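Side-chain contacts in oligopeptide-binding protein oppA (Lactococcus lactis, PDB 3DRF), which captures oligopeptides in a large closing cavity as the substrate receptor of the OppABCDF ABC transporter, which imports the peptides needed for growth in milk: residues A339-V342 with A343-N347; M448-N451 with S452-H456. All blocks are in the same frame, centred on the assembly; numbering follows the deposited sequence.

Contact 1. Residues A339-V342 with A343-N347; sequences ARNV and AEVDN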
ATOM      1  N   ALA A 339       9.873  17.816  16.466  1.00  7.38           N
ATOM      2  CA  ALA A 339       8.864  18.714  17.132  1.00  7.76           C
ATOM      3  C   ALA A 339       7.499  18.017  17.320  1.00  7.43           C
ATOM      4  O   ALA A 339       6.726  18.405  18.118  1.00  8.30           O
ATOM      5  CB  ALA A 339       8.673  19.956  16.292  1.00  7.95           C
ATOM      6  N   ARG A 340       7.188  16.993  16.519  1.00  7.46           N
ATOM      7  CA  ARG A 340       5.887  16.315  16.707  1.00  7.55           C
ATOM      8  C   ARG A 340       5.853  15.550  18.046  1.00  7.67           C
ATOM      9  O   ARG A 340       6.837  15.128  18.557  1.00  8.35           O
ATOM     10  CB  ARG A 340       5.559  15.299  15.556  1.00  7.32           C
ATOM     11  CG  ARG A 340       5.278  15.986  14.186  1.00  7.47           C
ATOM     12  CD  ARG A 340       4.564  15.006  13.223  1.00  7.62           C
ATOM     13  NE  ARG A 340       5.383  13.810  12.986  1.00  7.32           N
ATOM     14  CZ  ARG A 340       4.935  12.770  12.299  1.00  7.57           C
ATOM     15  NH1 ARG A 340       5.704  11.743  12.146  1.00  8.15           N
ATOM     16  NH2 ARG A 340       3.718  12.800  11.790  1.00  7.86           N
ATOM     17  N   ASN A 341       4.621  15.439  18.560  1.00  8.31           N
ATOM     18  CA  ASN A 341       4.328  14.684  19.752  1.00  8.11           C
ATOM     19  C   ASN A 341       3.474  13.439  19.461  1.00  8.04           C
ATOM     20  O   ASN A 341       2.393  13.299  19.943  1.00  8.25           O
ATOM     21  CB  ASN A 341       3.612  15.596  20.789  1.00  8.49           C
ATOM     22  CG  ASN A 341       2.356  16.237  20.252  1.00  8.31           C
ATOM     23  OD1 ASN A 341       2.153  16.378  19.117  1.00  8.33           O
ATOM     24  ND2 ASN A 341       1.493  16.633  21.171  1.00  9.53           N
ATOM     25  N   VAL A 342       4.051  12.526  18.684  1.00  7.78           N
ATOM     26  CA  VAL A 342       3.291  11.379  18.199  1.00  7.85           C
ATOM     27  C   VAL A 342       2.868  10.466  19.375  1.00  8.19           C
ATOM     28  O   VAL A 342       1.797   9.970  19.380  1.00  7.34           O
ATOM     29  CB  VAL A 342       4.121  10.585  17.146  1.00  7.57           C
ATOM     30  CG1 VAL A 342       3.404   9.363  16.738  1.00  8.96           C
ATOM     31  CG2 VAL A 342       4.407  11.484  15.948  1.00  8.54           C
ATOM     32  N   ALA A 343       3.742  10.266  20.355  1.00  8.05           N
ATOM     33  CA  ALA A 343       3.409   9.440  21.522  1.00  8.43           C
ATOM     34  C   ALA A 343       2.221  10.051  22.305  1.00  8.50           C
ATOM     35  O   ALA A 343       1.314   9.345  22.652  1.00  8.58           O
ATOM     36  CB  ALA A 343       4.669   9.274  22.422  1.00  9.11           C
ATOM     37  N   GLU A 344       2.239  11.358  22.540  1.00  8.83           N
ATOM     38  CA  GLU A 344       1.108  11.998  23.209  1.00  9.60           C
ATOM     39  C   GLU A 344      -0.207  11.797  22.430  1.00  9.22           C
ATOM     40  O   GLU A 344      -1.206  11.510  22.995  1.00  9.21           O
ATOM     41  CB  GLU A 344       1.367  13.498  23.400  1.00 10.61           C
ATOM     42  CG  GLU A 344       2.375  13.863  24.461  1.00 13.31           C
ATOM     43  CD  GLU A 344       2.387  15.335  24.770  1.00 15.63           C
ATOM     44  OE1 GLU A 344       1.827  16.162  24.085  1.00 13.16           O
ATOM     45  OE2 GLU A 344       2.999  15.583  25.807  1.00 20.27           O
ATOM     46  N   VAL A 345      -0.177  11.943  21.107  1.00  8.40           N
ATOM     47  CA  VAL A 345      -1.357  11.736  20.254  1.00  8.72           C
ATOM     48  C   VAL A 345      -1.822  10.290  20.361  1.00  8.25           C
ATOM     49  O   VAL A 345      -2.959  10.042  20.569  1.00  8.56           O
ATOM     50  CB  VAL A 345      -0.999  12.121  18.780  1.00  8.38           C
ATOM     51  CG1 VAL A 345      -2.046  11.600  17.828  1.00  9.44           C
ATOM     52  CG2 VAL A 345      -0.810  13.660  18.683  1.00  9.04           C
ATOM     53  N   ASP A 346      -0.895   9.341  20.247  1.00  7.97           N
ATOM     54  CA  ASP A 346      -1.255   7.911  20.312  1.00  8.58           C
ATOM     55  C   ASP A 346      -1.848   7.518  21.690  1.00  8.91           C
ATOM     56  O   ASP A 346      -2.780   6.825  21.761  1.00  9.37           O
ATOM     57  CB  ASP A 346      -0.048   7.016  20.011  1.00  8.89           C
ATOM     58  CG  ASP A 346       0.348   6.996  18.538  1.00  9.67           C
ATOM     59  OD1 ASP A 346      -0.354   7.458  17.710  1.00  9.99           O
ATOM     60  OD2 ASP A 346       1.439   6.494  18.337  1.00  9.56           O
ATOM     61  N   ASN A 347      -1.263   8.065  22.742  1.00  9.78           N
ATOM     62  CA  ASN A 347      -1.754   7.837  24.132  1.00 10.08           C
ATOM     63  C   ASN A 347      -3.175   8.383  24.295  1.00 10.32           C
ATOM     64  O   ASN A 347      -3.992   7.750  24.872  1.00 10.66           O
ATOM     65  CB  ASN A 347      -0.784   8.470  25.172  1.00 10.76           C
ATOM     66  CG  ASN A 347       0.553   7.753  25.253  1.00 12.38           C
ATOM     67  OD1 ASN A 347       0.690   6.685  24.813  1.00 15.16           O
ATOM     68  ND2 ASN A 347       1.520   8.389  25.862  1.00 14.91           N
TER

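Contact 2. Residues M448-N451 with S452-H456; sequences MEFN and SWVDH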
ATOM      1  N   MET A 448      -7.839  17.278   3.495  1.00  8.54           N
ATOM      2  CA  MET A 448      -7.998  16.851   2.105  1.00  8.97           C
ATOM      3  C   MET A 448      -8.691  15.490   2.016  1.00  8.98           C
ATOM      4  O   MET A 448      -8.306  14.562   2.662  1.00  9.64           O
ATOM      5  CB  MET A 448      -6.599  16.776   1.449  1.00  9.09           C
ATOM      6  CG  MET A 448      -6.677  16.591  -0.091  1.00 10.61           C
ATOM      7  SD  MET A 448      -5.076  16.711  -0.909  1.00 12.33           S
ATOM      8  CE  MET A 448      -4.784  18.485  -0.783  1.00 14.12           C
ATOM      9  N   GLU A 449      -9.705  15.412   1.183  1.00  8.97           N
ATOM     10  CA  GLU A 449     -10.439  14.145   0.910  1.00  8.98           C
ATOM     11  C   GLU A 449      -9.481  13.085   0.271  1.00  8.43           C
ATOM     12  O   GLU A 449      -8.615  13.401  -0.506  1.00  8.89           O
ATOM     13  CB  GLU A 449     -11.635  14.460  -0.028  1.00 10.33           C
ATOM     14  CG  GLU A 449     -12.547  13.247  -0.345  1.00 11.12           C
ATOM     15  CD  GLU A 449     -12.106  12.448  -1.562  1.00 11.95           C
ATOM     16  OE1 GLU A 449     -11.521  13.029  -2.464  1.00 12.62           O
ATOM     17  OE2 GLU A 449     -12.381  11.273  -1.570  1.00 12.64           O
ATOM     18  N   PHE A 450      -9.678  11.850   0.675  1.00  8.70           N
ATOM     19  CA  PHE A 450      -8.728  10.778   0.352  1.00  8.71           C
ATOM     20  C   PHE A 450      -8.484  10.509  -1.162  1.00  8.95           C
ATOM     21  O   PHE A 450      -7.384  10.477  -1.584  1.00  9.13           O
ATOM     22  CB  PHE A 450      -9.112   9.488   1.063  1.00  9.20           C
ATOM     23  CG  PHE A 450      -8.197   8.313   0.725  1.00  9.37           C
ATOM     24  CD1 PHE A 450      -6.877   8.234   1.181  1.00 10.59           C
ATOM     25  CD2 PHE A 450      -8.663   7.292  -0.051  1.00 11.18           C
ATOM     26  CE1 PHE A 450      -6.070   7.114   0.845  1.00 11.52           C
ATOM     27  CE2 PHE A 450      -7.870   6.194  -0.358  1.00 12.37           C
ATOM     28  CZ  PHE A 450      -6.583   6.116   0.085  1.00 12.48           C
ATOM     29  N   ASN A 451      -9.559  10.344  -1.935  1.00  9.04           N
ATOM     30  CA  ASN A 451      -9.383  10.081  -3.368  1.00  9.54           C
ATOM     31  C   ASN A 451      -8.669  11.263  -4.059  1.00  9.63           C
ATOM     32  O   ASN A 451      -7.825  11.036  -4.856  1.00  9.82           O
ATOM     33  CB  ASN A 451     -10.741   9.745  -4.055  1.00  9.68           C
ATOM     34  CG  ASN A 451     -11.358   8.426  -3.582  1.00 10.59           C
ATOM     35  OD1 ASN A 451     -10.701   7.524  -3.151  1.00 10.80           O
ATOM     36  ND2 ASN A 451     -12.672   8.355  -3.685  1.00 10.66           N
ATOM     37  N   SER A 452      -9.017  12.480  -3.686  0.50  9.80           N
ATOM     38  CA  SER A 452      -8.344  13.683  -4.193  0.50 10.12           C
ATOM     39  C   SER A 452      -6.853  13.667  -3.840  0.50  9.49           C
ATOM     40  O   SER A 452      -5.994  13.969  -4.678  0.50  8.97           O
ATOM     41  CB  SER A 452      -9.000  14.938  -3.613  0.50 10.34           C
ATOM     42  OG  SER A 452     -10.297  15.138  -4.150  0.50 13.01           O
ATOM     43  N   TRP A 453      -6.560  13.299  -2.609  1.00  9.07           N
ATOM     44  CA  TRP A 453      -5.160  13.241  -2.132  1.00  8.18           C
ATOM     45  C   TRP A 453      -4.348  12.216  -2.947  1.00  8.22           C
ATOM     46  O   TRP A 453      -3.280  12.479  -3.350  1.00  7.93           O
ATOM     47  CB  TRP A 453      -5.145  12.886  -0.660  1.00  8.20           C
ATOM     48  CG  TRP A 453      -3.723  12.743  -0.061  1.00  7.65           C
ATOM     49  CD1 TRP A 453      -2.953  13.717   0.450  1.00  7.78           C
ATOM     50  CD2 TRP A 453      -2.995  11.545   0.053  1.00  9.03           C
ATOM     51  NE1 TRP A 453      -1.783  13.204   0.887  1.00  8.81           N
ATOM     52  CE2 TRP A 453      -1.770  11.857   0.666  1.00  9.24           C
ATOM     53  CE3 TRP A 453      -3.269  10.221  -0.277  1.00 10.80           C
ATOM     54  CZ2 TRP A 453      -0.785  10.894   0.924  1.00  9.98           C
ATOM     55  CZ3 TRP A 453      -2.311   9.266  -0.005  1.00 11.83           C
ATOM     56  CH2 TRP A 453      -1.074   9.611   0.608  1.00 10.96           C
ATOM     57  N   VAL A 454      -4.925  11.054  -3.191  1.00  8.09           N
ATOM     58  CA  VAL A 454      -4.250  10.021  -3.978  1.00  8.23           C
ATOM     59  C   VAL A 454      -3.936  10.566  -5.387  1.00  8.52           C
ATOM     60  O   VAL A 454      -2.836  10.418  -5.869  1.00  8.47           O
ATOM     61  CB  VAL A 454      -5.055   8.684  -4.086  1.00  8.41           C
ATOM     62  CG1 VAL A 454      -4.289   7.674  -5.007  1.00 10.28           C
ATOM     63  CG2 VAL A 454      -5.234   8.049  -2.697  1.00  9.38           C
ATOM     64  N   ASP A 455      -4.906  11.246  -6.008  1.00  8.78           N
ATOM     65  CA  ASP A 455      -4.683  11.866  -7.346  1.00  9.53           C
ATOM     66  C   ASP A 455      -3.522  12.880  -7.256  1.00  8.85           C
ATOM     67  O   ASP A 455      -2.682  12.914  -8.089  1.00  8.63           O
ATOM     68  CB  ASP A 455      -5.967  12.562  -7.863  1.00 10.69           C
ATOM     69  CG  ASP A 455      -7.044  11.586  -8.265  1.00 14.59           C
ATOM     70  OD1 ASP A 455      -6.770  10.414  -8.493  1.00 18.22           O
ATOM     71  OD2 ASP A 455      -8.134  12.078  -8.268  1.00 17.95           O
ATOM     72  N   HIS A 456      -3.577  13.722  -6.251  1.00  8.80           N
ATOM     73  CA  HIS A 456      -2.518  14.739  -6.044  1.00  8.84           C
ATOM     74  C   HIS A 456      -1.120  14.116  -5.922  1.00  8.36           C
ATOM     75  O   HIS A 456      -0.213  14.675  -6.406  1.00  8.58           O
ATOM     76  CB  HIS A 456      -2.848  15.621  -4.820  1.00  9.25           C
ATOM     77  CG  HIS A 456      -2.403  17.048  -4.949  1.00  9.92           C
ATOM     78  ND1 HIS A 456      -2.906  17.897  -5.902  1.00 11.39           N
ATOM     79  CD2 HIS A 456      -1.538  17.770  -4.222  1.00 10.01           C
ATOM     80  CE1 HIS A 456      -2.336  19.076  -5.761  1.00 11.92           C
ATOM     81  NE2 HIS A 456      -1.499  19.021  -4.763  1.00 10.73           N
TER
HETATM   82  O   HOH W   1      -8.231   8.812  -6.521  1.00 21.93           O

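Contact 1. Residues A339-V342 with A343-N347
The side-chain amide of Asn-341 reaches over the first turn of helix 342-349 and donates to the carboxylate of Glu-344, three residues on. Asn-341 holds the N-cap position of that helix, yet its side chain makes no capping bond. It is thus a useful example of an N-cap residue employed differently. Its chi1 of 56° places CG in the notch flanked by the main-chain N and C, which carries the amide across to the Glu-344 side chain, the two crossing at about a right angle. Followed from its root, CB comes 3.8 Å from Glu-344 OE1 and 4.0 Å from CB of Glu-344. CG then divides the work: OD1 accepts from ND2 of Asn-428 on helix 422-435 and also passes CG2 of Val-345, whereas ND2 points at Glu-344 OE1, 3.0 Å away. That last bond is almost straight, 172° at the hydrogen, and OE1 lies practically in the amide plane. The carboxylate is turned 63° from the amide and receives the N-H on its anti side. With both ends of the amide engaged, its rotation is fixed.

The helix starts through ordinary backbone bonds, Val-345 N to Asn-341 O and Asp-346 N to Val-342 O. Val-342 and Asp-346 run alongside each other in the same direction; the aspartate sends OD2 to Asn-540 ND2 on strand 536-549, tying this helix face to the sheet. The same OD2 also rests 3.8 Å from CG1 of Val-342.

Contact 2. Residues M448-N451 with S452-H456
Glu-449 folds its own carboxylate back over the start of the helix that follows it, and both oxygens accept backbone N-H groups from above the carboxylate plane. OE1 takes Ser-452 N at 2.8 Å, while OE2 takes Asn-451 N at 3.0 Å from a steeper position, 57° out of that plane. The bend at chi2, -89°, is what brings the carboxylate back to the amides after CG has left anti to the backbone N. Ser-43 OG also bonds OE2, so this oxygen has two partners, and the negative group sits where the helix dipole would probably welcome it.

This is a side-chain N-cap of helix 450-458, given by a glutamate, and two hydrophobic contacts flank it. Met-448, ahead of the cap, runs across Trp-453 at about a right angle. Its SD lies 3.8 Å from Trp-453 CB and meets the five-membered ring at its edge, a Met-aromatic contact. The indole NE1 is held by Thr-469 OG1.

Four residues after Phe-450, Val-454 lays CG2 over a face of the Phe-450 ring, 3.9 Å from the centroid and 20° off the normal, a CH-pi contact displaced toward the rim, where CZ is the nearest ring atom. The bound peptide packs on this part of the helix, its backbone against Phe-450, with apolar side-chain contact to Trp-453 and Val-454. Further round, a water donates both to Asn-451 O, at 2.8 Å, and to Asp-455 OD1, at 2.9 Å.

Two helix starts, read together, illustrate how the N-cap position of a helix can be used in different ways. Contact 1 comes first along the chain and contact 2 follows about a hundred residues later; their centres are 25 Å apart and their nearest atoms about 12 Å, so they do not touch. Helix 422-435 packs beside the first, and the mixed sheet that includes strands 407-414, 468-474 and 536-549 connects the two, since residues 339-347 reach strand 536-549 and Trp-453 bonds to strand 468-474. Contact 1 lies farther from the chain centre, whereas contact 2 helps line the binding cavity of this receptor, its residues Phe-450, Trp-453 and Val-454 packing on the peptide.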